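Local coordinates for putative diflavin flavoprotein A 3 (Synechocystis sp., PDB 6H0C) that probably carries electrons from NADH to oxygen and reduces it to water, here represented by the flavodiiron core of the longer protein, at residues E166-H177 / P221-G230; Q128-L136 / E143-S151. All blocks are in the same frame, centred on the assembly; numbering follows the deposited sequence.

From the N terminus, contact 2 comes first. Strand 127-129, at the edge of the seven-strand sheet, runs into the turn 131-134, and the chain enters the second sheet as the hairpin of strands 135-137 and 143-148. Contact 2 closes the short loop between 136 and 143 as strand 143-148 turns back along 135-137. Strand 158-162 follows, then strand 167-171, where contact 1 opens. Its loop carries helices 189-202 and 207-217 and closes when strand 224-227 pairs parallel to strand 167-171 at the far edge. The two loops lie in series, neither within the other. Both contacts belong to the same five-strand sheet of the metallo-hydrolase region, and they meet where Ile-147 CD1 packs 4.3 Å from Leu-168 CD1.

Contact 1: E166-H177 / P221-G230; sequences EILFTDKLFGAH and PAQTYAPSHG
The parallel edge pair of a metallo-beta-lactamase-type sheet joins Ile-167, Leu-168 and Phe-169 to Thr-224, Tyr-225 and Ala-226. Leu-168 is gripped twice: its N donates to Thr-224 O (3.0 Å), and its O accepts from Ala-226 N (2.8 Å). On one face of the sheet, Ala-226 CB touches both Ile-167 CG2 (3.6 Å) and Phe-169 CD1. On the other, the Tyr-225 ring forms an offset stack with Phe-174, with centroids 4.0 Å apart and planes at 16°; Tyr-225 CE2 lies over the centre of the Phe-174 ring. Thr-170 CG2 and Leu-168 CD2 approach the tyrosine ring obliquely, and its hydroxyl bonds to Thr-241. A type II' turn runs from Thr-170 to Leu-173, its Thr-170 OG1 donating to Leu-173 O. Here Ser-228 N binds Asp-171 O (2.7 Å). The Lys-172 chain bends at chi2 (-78°), then extends to bring NZ 2.8 Å from His-229 NE2, close to the imidazole plane. His-177 CE1 lies over the centre of one His-229 face, 3.5 Å from its CG, with the rings oblique, while His-229 ND1 is bonded to Thr-38 O and His-177 NE2 to Glu-30. Asp-171 OD1 is hydrogen-bonded to His-83 ND1, and Lys-172 NZ also bonds to a citrate, probably from the crystallisation liquor. Such strand-end loops carry the metal ligands in this fold, and this pocket, with its lysine, is consistent with a non-canonical version of the flavodiiron site.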
loop_
_atom_site.group_PDB
_atom_site.type_symbol
_atom_site.label_atom_id
_atom_site.label_comp_id
_atom_site.label_asym_id
_atom_site.label_seq_id
_atom_site.Cartn_x
_atom_site.Cartn_y
_atom_site.Cartn_z
ATOM N N GLU A 166 24.639 1.977 -0.791
ATOM C CA GLU A 166 23.954 2.726 0.255
ATOM C C GLU A 166 22.539 3.116 -0.165
ATOM O O GLU A 166 22.016 4.159 0.236
ATOM C CB GLU A 166 24.760 3.961 0.636
ATOM C CG GLU A 166 25.982 3.609 1.455
ATOM C CD GLU A 166 27.060 4.645 1.353
ATOM O OE1 GLU A 166 27.232 5.216 0.251
ATOM O OE2 GLU A 166 27.727 4.882 2.376
ATOM N N ILE A 167 21.929 2.272 -0.985
ATOM C CA ILE A 167 20.551 2.477 -1.378
ATOM C C ILE A 167 19.643 1.612 -0.521
ATOM O O ILE A 167 19.883 0.415 -0.344
ATOM C CB ILE A 167 20.314 2.142 -2.858
ATOM C CG1 ILE A 167 21.169 3.040 -3.752
ATOM C CG2 ILE A 167 18.833 2.280 -3.198
ATOM C CD1 ILE A 167 21.134 2.630 -5.225
ATOM N N LEU A 168 18.608 2.239 0.023
ATOM C CA LEU A 168 17.504 1.524 0.646
ATOM C C LEU A 168 16.354 1.468 -0.355
ATOM O O LEU A 168 15.847 2.502 -0.798
ATOM C CB LEU A 168 17.081 2.220 1.940
ATOM C CG LEU A 168 16.154 1.494 2.905
ATOM C CD1 LEU A 168 16.825 0.234 3.442
ATOM C CD2 LEU A 168 15.775 2.432 4.035
ATOM N N PHE A 169 15.964 0.264 -0.746
ATOM C CA PHE A 169 14.811 0.101 -1.617
ATOM C C PHE A 169 13.570 0.076 -0.741
ATOM O O PHE A 169 13.365 -0.873 0.012
ATOM C CB PHE A 169 14.953 -1.168 -2.461
ATOM C CG PHE A 169 16.143 -1.135 -3.376
ATOM C CD1 PHE A 169 16.041 -0.587 -4.648
ATOM C CD2 PHE A 169 17.371 -1.609 -2.952
ATOM C CE1 PHE A 169 17.145 -0.531 -5.490
ATOM C CE2 PHE A 169 18.485 -1.554 -3.788
ATOM C CZ PHE A 169 18.374 -1.016 -5.055
ATOM N N THR A 170 12.763 1.133 -0.825
ATOM C CA THR A 170 11.727 1.396 0.172
ATOM C C THR A 170 10.306 1.091 -0.283
ATOM O O THR A 170 9.362 1.292 0.487
ATOM C CB THR A 170 11.750 2.871 0.637
ATOM O OG1 THR A 170 11.539 3.729 -0.489
ATOM C CG2 THR A 170 13.097 3.215 1.294
ATOM N N ASP A 171 10.151 0.619 -1.518
ATOM C CA ASP A 171 8.832 0.216 -2.014
ATOM C C ASP A 171 7.848 1.380 -1.798
ATOM O O ASP A 171 8.105 2.503 -2.253
ATOM C CB ASP A 171 8.369 -1.090 -1.318
ATOM C CG ASP A 171 7.121 -1.719 -1.966
ATOM O OD1 ASP A 171 7.203 -2.223 -3.107
ATOM O OD2 ASP A 171 6.057 -1.730 -1.315
ATOM N N LYS A 172 6.752 1.137 -1.081
ATOM C CA LYS A 172 5.717 2.149 -0.958
ATOM C C LYS A 172 6.087 3.282 -0.003
ATOM O O LYS A 172 5.418 4.310 0.014
ATOM C CB LYS A 172 4.402 1.504 -0.524
ATOM C CG LYS A 172 3.773 0.640 -1.607
ATOM C CD LYS A 172 3.066 1.497 -2.668
ATOM C CE LYS A 172 2.572 0.632 -3.832
ATOM N NZ LYS A 172 1.663 1.376 -4.763
ATOM N N LEU A 173 7.150 3.120 0.775
ATOM C CA LEU A 173 7.559 4.200 1.678
ATOM C C LEU A 173 8.374 5.295 0.972
ATOM O O LEU A 173 9.229 4.999 0.134
ATOM C CB LEU A 173 8.375 3.646 2.849
ATOM C CG LEU A 173 7.639 2.718 3.816
ATOM C CD1 LEU A 173 8.616 2.067 4.795
ATOM C CD2 LEU A 173 6.568 3.512 4.551
ATOM N N PHE A 174 8.095 6.551 1.321
ATOM C CA PHE A 174 8.917 7.699 0.925
ATOM C C PHE A 174 8.736 8.148 -0.528
ATOM O O PHE A 174 9.553 8.905 -1.053
ATOM C CB PHE A 174 10.403 7.405 1.174
ATOM C CG PHE A 174 10.763 7.312 2.626
ATOM C CD1 PHE A 174 10.507 8.367 3.484
ATOM C CD2 PHE A 174 11.358 6.176 3.132
ATOM C CE1 PHE A 174 10.832 8.289 4.828
ATOM C CE2 PHE A 174 11.696 6.092 4.477
ATOM C CZ PHE A 174 11.431 7.153 5.325
ATOM N N GLY A 175 7.662 7.709 -1.168
ATOM C CA GLY A 175 7.472 8.012 -2.572
ATOM C C GLY A 175 6.540 9.183 -2.814
ATOM O O GLY A 175 6.147 9.889 -1.888
ATOM N N ALA A 176 6.186 9.387 -4.077
ATOM C CA ALA A 176 5.281 10.454 -4.451
ATOM C C ALA A 176 4.727 10.170 -5.833
ATOM O O ALA A 176 5.463 9.744 -6.719
ATOM C CB ALA A 176 5.984 11.789 -4.422
ATOM N N HIS A 177 3.427 10.383 -6.002
ATOM C CA HIS A 177 2.788 10.145 -7.284
ATOM C C HIS A 177 2.932 11.379 -8.145
ATOM O O HIS A 177 2.057 12.245 -8.171
ATOM C CB HIS A 177 1.317 9.762 -7.100
ATOM C CG HIS A 177 1.126 8.358 -6.622
ATOM N ND1 HIS A 177 1.665 7.272 -7.277
ATOM C CD2 HIS A 177 0.468 7.861 -5.547
ATOM C CE1 HIS A 177 1.338 6.164 -6.636
ATOM N NE2 HIS A 177 0.615 6.495 -5.580
ATOM N N PRO A 221 22.466 2.994 7.149
ATOM C CA PRO A 221 22.990 4.327 6.824
ATOM C C PRO A 221 22.794 4.715 5.355
ATOM O O PRO A 221 23.749 5.136 4.704
ATOM C CB PRO A 221 24.479 4.195 7.163
ATOM C CG PRO A 221 24.780 2.747 6.943
ATOM C CD PRO A 221 23.544 2.020 7.395
ATOM N N ALA A 222 21.570 4.586 4.851
ATOM C CA ALA A 222 21.290 4.831 3.440
ATOM C C ALA A 222 21.501 6.291 3.054
ATOM O O ALA A 222 21.212 7.188 3.829
ATOM C CB ALA A 222 19.862 4.404 3.106
ATOM N N GLN A 223 21.998 6.514 1.844
ATOM C CA GLN A 223 22.153 7.854 1.301
ATOM C C GLN A 223 21.122 8.143 0.202
ATOM O O GLN A 223 21.020 9.271 -0.295
ATOM C CB GLN A 223 23.563 8.032 0.754
ATOM C CG GLN A 223 24.654 7.814 1.792
ATOM C CD GLN A 223 24.683 8.898 2.846
ATOM O OE1 GLN A 223 24.437 8.640 4.026
ATOM N NE2 GLN A 223 24.997 10.121 2.429
ATOM N N THR A 224 20.372 7.108 -0.180
ATOM C CA THR A 224 19.326 7.221 -1.188
ATOM C C THR A 224 18.173 6.305 -0.804
ATOM O O THR A 224 18.401 5.171 -0.401
ATOM C CB THR A 224 19.829 6.825 -2.601
ATOM O OG1 THR A 224 20.975 7.608 -2.953
ATOM C CG2 THR A 224 18.731 7.011 -3.663
ATOM N N TYR A 225 16.945 6.802 -0.910
ATOM C CA TYR A 225 15.776 5.927 -0.919
ATOM C C TYR A 225 15.378 5.673 -2.362
ATOM O O TYR A 225 15.279 6.612 -3.156
ATOM C CB TYR A 225 14.588 6.541 -0.181
ATOM C CG TYR A 225 14.783 6.844 1.292
ATOM C CD1 TYR A 225 15.637 6.085 2.093
ATOM C CD2 TYR A 225 14.084 7.886 1.884
ATOM C CE1 TYR A 225 15.784 6.377 3.446
ATOM C CE2 TYR A 225 14.224 8.179 3.228
ATOM C CZ TYR A 225 15.066 7.430 4.006
ATOM O OH TYR A 225 15.171 7.760 5.343
ATOM N N ALA A 226 15.148 4.410 -2.704
ATOM C CA ALA A 226 14.681 4.063 -4.040
ATOM C C ALA A 226 13.262 3.524 -3.924
ATOM O O ALA A 226 13.073 2.337 -3.664
ATOM C CB ALA A 226 15.596 3.043 -4.677
ATOM N N PRO A 227 12.259 4.403 -4.096
ATOM C CA PRO A 227 10.857 4.083 -3.800
ATOM C C PRO A 227 10.098 3.532 -5.007
ATOM O O PRO A 227 10.615 3.567 -6.133
ATOM C CB PRO A 227 10.286 5.437 -3.383
ATOM C CG PRO A 227 11.053 6.428 -4.266
ATOM C CD PRO A 227 12.423 5.805 -4.536
ATOM N N SER A 228 8.878 3.052 -4.778
ATOM C CA SER A 228 8.032 2.577 -5.877
ATOM C C SER A 228 7.675 3.662 -6.876
ATOM O O SER A 228 7.544 3.386 -8.075
ATOM C CB SER A 228 6.725 1.982 -5.348
ATOM O OG SER A 228 6.965 0.830 -4.566
ATOM N N HIS A 229 7.480 4.882 -6.374
ATOM C CA HIS A 229 6.845 5.943 -7.159
ATOM C C HIS A 229 7.584 7.268 -7.081
ATOM O O HIS A 229 7.929 7.730 -5.987
ATOM C CB HIS A 229 5.401 6.164 -6.692
ATOM C CG HIS A 229 4.596 4.908 -6.612
ATOM N ND1 HIS A 229 4.212 4.200 -7.731
ATOM C CD2 HIS A 229 4.113 4.223 -5.547
ATOM C CE1 HIS A 229 3.523 3.137 -7.359
ATOM N NE2 HIS A 229 3.450 3.128 -6.040
ATOM N N GLY A 230 7.809 7.883 -8.238
ATOM C CA GLY A 230 8.373 9.220 -8.293
ATOM C C GLY A 230 9.884 9.213 -8.416
ATOM O O GLY A 230 10.483 8.184 -8.730
HETATM O O HOH W 1 23.304 6.112 -2.366
HETATM O O HOH W 2 26.246 5.911 4.677
HETATM O O HOH W 3 11.575 0.147 -3.983
HETATM O O HOH W 4 6.812 4.873 -3.242
HETATM O O HOH W 5 7.826 -1.169 -5.624
#

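Contact 2: Q128-L136 / E143-S151; sequences QVMKGNDHL and ELTFIPTPS
Phe-146 reaches across from strand 143-148 to Met-130, and its side chain can be followed outward from the backbone. CB rests 4.0 Å from Met-130 CB. CG, set beside the backbone N by chi1 of -62°, meets the same methionine. CD1 lies under Met-130 CG, which makes a CH-pi contact 3.9 Å from the ring centroid, and it also touches Asp-134 O obliquely. CE1 meets two carbons: Met-130 CE comes to 3.5 Å and Leu-136 CB, at the ring edge and in its plane, to 3.6 Å. CZ ends against that leucine carbon. The bend of Met-130 at chi2 (-65°) folds its thioether back along the ring, with SD oblique to it in a Met-aromatic contact.

Backbone bonds hold strand 143-148 in register with 133-136. Asn-133 N gives a bond to Phe-146 O (3.0 Å), and Phe-146 N one to Asp-134 O. Leu-136 and Leu-144 exchange two bonds as a hydrogen-bonded antiparallel pair. Between these lies the non-hydrogen-bonded pair of His-135 and Thr-145, whose side chains run alongside each other; His-135 ND1 to Thr-145 OG1 (2.8 Å) is a weak, bent bond. The type II turn 131-134 is closed by Asp-134 N to Lys-131 O and braced by Lys-131 N to the side-chain Asp-134 OD2, and Pro-148 CD packs tightly against Gly-132.

Met-130 and Phe-146 both also touch Ile-105 of strand 103-106, and Phe-146 touches Thr-160 of strand 158-162, so the pair is part of the packing between the two sheets. Ile-147, pointing away, meets helix 207-217.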
loop_
_atom_site.group_PDB
_atom_site.type_symbol
_atom_site.label_atom_id
_atom_site.label_comp_id
_atom_site.label_asym_id
_atom_site.label_seq_id
_atom_site.Cartn_x
_atom_site.Cartn_y
_atom_site.Cartn_z
ATOM N N GLN A 128 11.866 -17.862 -2.558
ATOM C CA GLN A 128 12.671 -17.850 -1.348
ATOM C C GLN A 128 12.184 -16.726 -0.436
ATOM O O GLN A 128 12.303 -15.543 -0.768
ATOM C CB GLN A 128 14.153 -17.687 -1.678
ATOM C CG GLN A 128 15.073 -17.778 -0.462
ATOM C CD GLN A 128 16.551 -17.682 -0.829
ATOM O OE1 GLN A 128 16.953 -18.014 -1.949
ATOM N NE2 GLN A 128 17.363 -17.218 0.115
ATOM N N VAL A 129 11.618 -17.104 0.706
ATOM C CA VAL A 129 11.078 -16.140 1.657
ATOM C C VAL A 129 12.175 -15.454 2.470
ATOM O O VAL A 129 13.099 -16.096 2.964
ATOM C CB VAL A 129 10.087 -16.813 2.612
ATOM C CG1 VAL A 129 9.624 -15.837 3.664
ATOM C CG2 VAL A 129 8.905 -17.355 1.827
ATOM N N MET A 130 12.066 -14.139 2.602
ATOM C CA MET A 130 13.027 -13.374 3.385
ATOM C C MET A 130 12.377 -12.755 4.629
ATOM O O MET A 130 11.266 -12.210 4.584
ATOM C CB MET A 130 13.678 -12.289 2.522
ATOM C CG MET A 130 14.520 -12.825 1.358
ATOM S SD MET A 130 15.980 -13.752 1.906
ATOM C CE MET A 130 16.933 -13.840 0.388
ATOM N N LYS A 131 13.094 -12.873 5.741
ATOM C CA LYS A 131 12.685 -12.356 7.034
ATOM C C LYS A 131 13.673 -11.257 7.430
ATOM O O LYS A 131 14.698 -11.075 6.771
ATOM C CB LYS A 131 12.657 -13.491 8.067
ATOM C CG LYS A 131 12.332 -13.074 9.489
ATOM C CD LYS A 131 12.333 -14.274 10.441
ATOM C CE LYS A 131 11.824 -13.892 11.835
ATOM N NZ LYS A 131 11.818 -15.062 12.769
ATOM N N GLY A 132 13.367 -10.525 8.494
ATOM C CA GLY A 132 14.231 -9.448 8.942
ATOM C C GLY A 132 15.651 -9.919 9.175
ATOM O O GLY A 132 15.869 -10.931 9.835
ATOM N N ASN A 133 16.607 -9.190 8.604
ATOM C CA ASN A 133 18.040 -9.464 8.751
ATOM C C ASN A 133 18.543 -10.677 7.959
ATOM O O ASN A 133 19.683 -11.105 8.147
ATOM C CB ASN A 133 18.400 -9.625 10.231
ATOM C CG ASN A 133 18.108 -8.367 11.037
ATOM O OD1 ASN A 133 18.341 -7.249 10.575
ATOM N ND2 ASN A 133 17.585 -8.545 12.245
ATOM N N ASP A 134 17.705 -11.222 7.075
ATOM C CA ASP A 134 18.176 -12.190 6.084
ATOM C C ASP A 134 19.024 -11.477 5.041
ATOM O O ASP A 134 18.884 -10.266 4.840
ATOM C CB ASP A 134 17.016 -12.907 5.388
ATOM C CG ASP A 134 16.465 -14.057 6.198
ATOM O OD1 ASP A 134 17.102 -14.447 7.197
ATOM O OD2 ASP A 134 15.392 -14.577 5.826
ATOM N N HIS A 135 19.887 -12.233 4.369
ATOM C CA HIS A 135 20.773 -11.659 3.364
ATOM C C HIS A 135 20.694 -12.398 2.032
ATOM O O HIS A 135 20.321 -13.565 1.972
ATOM C CB HIS A 135 22.225 -11.663 3.857
ATOM C CG HIS A 135 22.413 -11.013 5.192
ATOM N ND1 HIS A 135 22.308 -9.651 5.380
ATOM C CD2 HIS A 135 22.702 -11.538 6.404
ATOM C CE1 HIS A 135 22.521 -9.367 6.651
ATOM N NE2 HIS A 135 22.761 -10.494 7.295
ATOM N N LEU A 136 21.050 -11.691 0.965
ATOM C CA LEU A 136 21.196 -12.275 -0.358
ATOM C C LEU A 136 22.383 -11.592 -1.044
ATOM O O LEU A 136 22.379 -10.380 -1.278
ATOM C CB LEU A 136 19.913 -12.117 -1.178
ATOM C CG LEU A 136 19.899 -12.820 -2.535
ATOM C CD1 LEU A 136 19.824 -14.331 -2.348
ATOM C CD2 LEU A 136 18.747 -12.318 -3.401
ATOM N N GLU A 143 25.715 -7.278 -0.845
ATOM C CA GLU A 143 25.080 -8.247 0.032
ATOM C C GLU A 143 23.860 -7.600 0.651
ATOM O O GLU A 143 23.953 -6.865 1.634
ATOM C CB GLU A 143 26.015 -8.775 1.117
ATOM C CG GLU A 143 25.398 -9.990 1.806
ATOM C CD GLU A 143 26.305 -10.636 2.828
ATOM O OE1 GLU A 143 27.428 -10.126 3.035
ATOM O OE2 GLU A 143 25.889 -11.656 3.427
ATOM N N LEU A 144 22.718 -7.879 0.038
ATOM C CA LEU A 144 21.456 -7.281 0.423
ATOM C C LEU A 144 21.005 -7.760 1.798
ATOM O O LEU A 144 21.175 -8.930 2.145
ATOM C CB LEU A 144 20.386 -7.606 -0.620
ATOM C CG LEU A 144 20.773 -7.341 -2.077
ATOM C CD1 LEU A 144 19.618 -7.732 -3.008
ATOM C CD2 LEU A 144 21.195 -5.885 -2.287
ATOM N N THR A 145 20.435 -6.843 2.577
ATOM C CA THR A 145 19.753 -7.191 3.819
ATOM C C THR A 145 18.268 -6.841 3.691
ATOM O O THR A 145 17.915 -5.781 3.169
ATOM C CB THR A 145 20.370 -6.463 5.029
ATOM O OG1 THR A 145 21.705 -6.935 5.226
ATOM C CG2 THR A 145 19.568 -6.741 6.291
ATOM N N PHE A 146 17.393 -7.728 4.154
ATOM C CA PHE A 146 15.964 -7.492 3.996
ATOM C C PHE A 146 15.288 -7.051 5.289
ATOM O O PHE A 146 15.641 -7.497 6.376
ATOM C CB PHE A 146 15.302 -8.750 3.423
ATOM C CG PHE A 146 15.823 -9.118 2.064
ATOM C CD1 PHE A 146 16.857 -10.035 1.925
ATOM C CD2 PHE A 146 15.322 -8.500 0.926
ATOM C CE1 PHE A 146 17.360 -10.353 0.666
ATOM C CE2 PHE A 146 15.816 -8.811 -0.330
ATOM C CZ PHE A 146 16.837 -9.739 -0.463
ATOM N N ILE A 147 14.314 -6.159 5.152
ATOM C CA ILE A 147 13.550 -5.626 6.275
ATOM C C ILE A 147 12.049 -5.637 5.979
ATOM O O ILE A 147 11.558 -4.754 5.261
ATOM C CB ILE A 147 13.944 -4.161 6.614
ATOM C CG1 ILE A 147 15.464 -4.001 6.709
ATOM C CG2 ILE A 147 13.237 -3.717 7.897
ATOM C CD1 ILE A 147 16.113 -3.486 5.454
ATOM N N PRO A 148 11.318 -6.636 6.516
ATOM C CA PRO A 148 9.850 -6.621 6.413
ATOM C C PRO A 148 9.241 -5.351 7.035
ATOM O O PRO A 148 9.613 -4.958 8.140
ATOM C CB PRO A 148 9.428 -7.879 7.192
ATOM C CG PRO A 148 10.612 -8.801 7.081
ATOM C CD PRO A 148 11.814 -7.875 7.150
ATOM N N THR A 149 8.328 -4.701 6.324
ATOM C CA THR A 149 7.713 -3.494 6.856
ATOM C C THR A 149 6.210 -3.529 6.595
ATOM O O THR A 149 5.678 -2.714 5.838
ATOM C CB THR A 149 8.337 -2.217 6.247
ATOM O OG1 THR A 149 8.307 -2.297 4.816
ATOM C CG2 THR A 149 9.786 -2.056 6.704
ATOM N N PRO A 150 5.520 -4.486 7.221
ATOM C CA PRO A 150 4.102 -4.725 6.956
ATOM C C PRO A 150 3.206 -3.560 7.347
ATOM O O PRO A 150 3.457 -2.886 8.350
ATOM C CB PRO A 150 3.787 -5.949 7.826
ATOM C CG PRO A 150 4.784 -5.877 8.940
ATOM C CD PRO A 150 6.040 -5.404 8.248
ATOM N N SER A 151 2.169 -3.341 6.546
ATOM C CA SER A 151 1.068 -2.454 6.898
ATOM C C SER A 151 -0.232 -3.134 6.459
ATOM O O SER A 151 -0.191 -4.141 5.756
ATOM C CB SER A 151 1.220 -1.084 6.239
ATOM O OG SER A 151 1.144 -1.189 4.829
#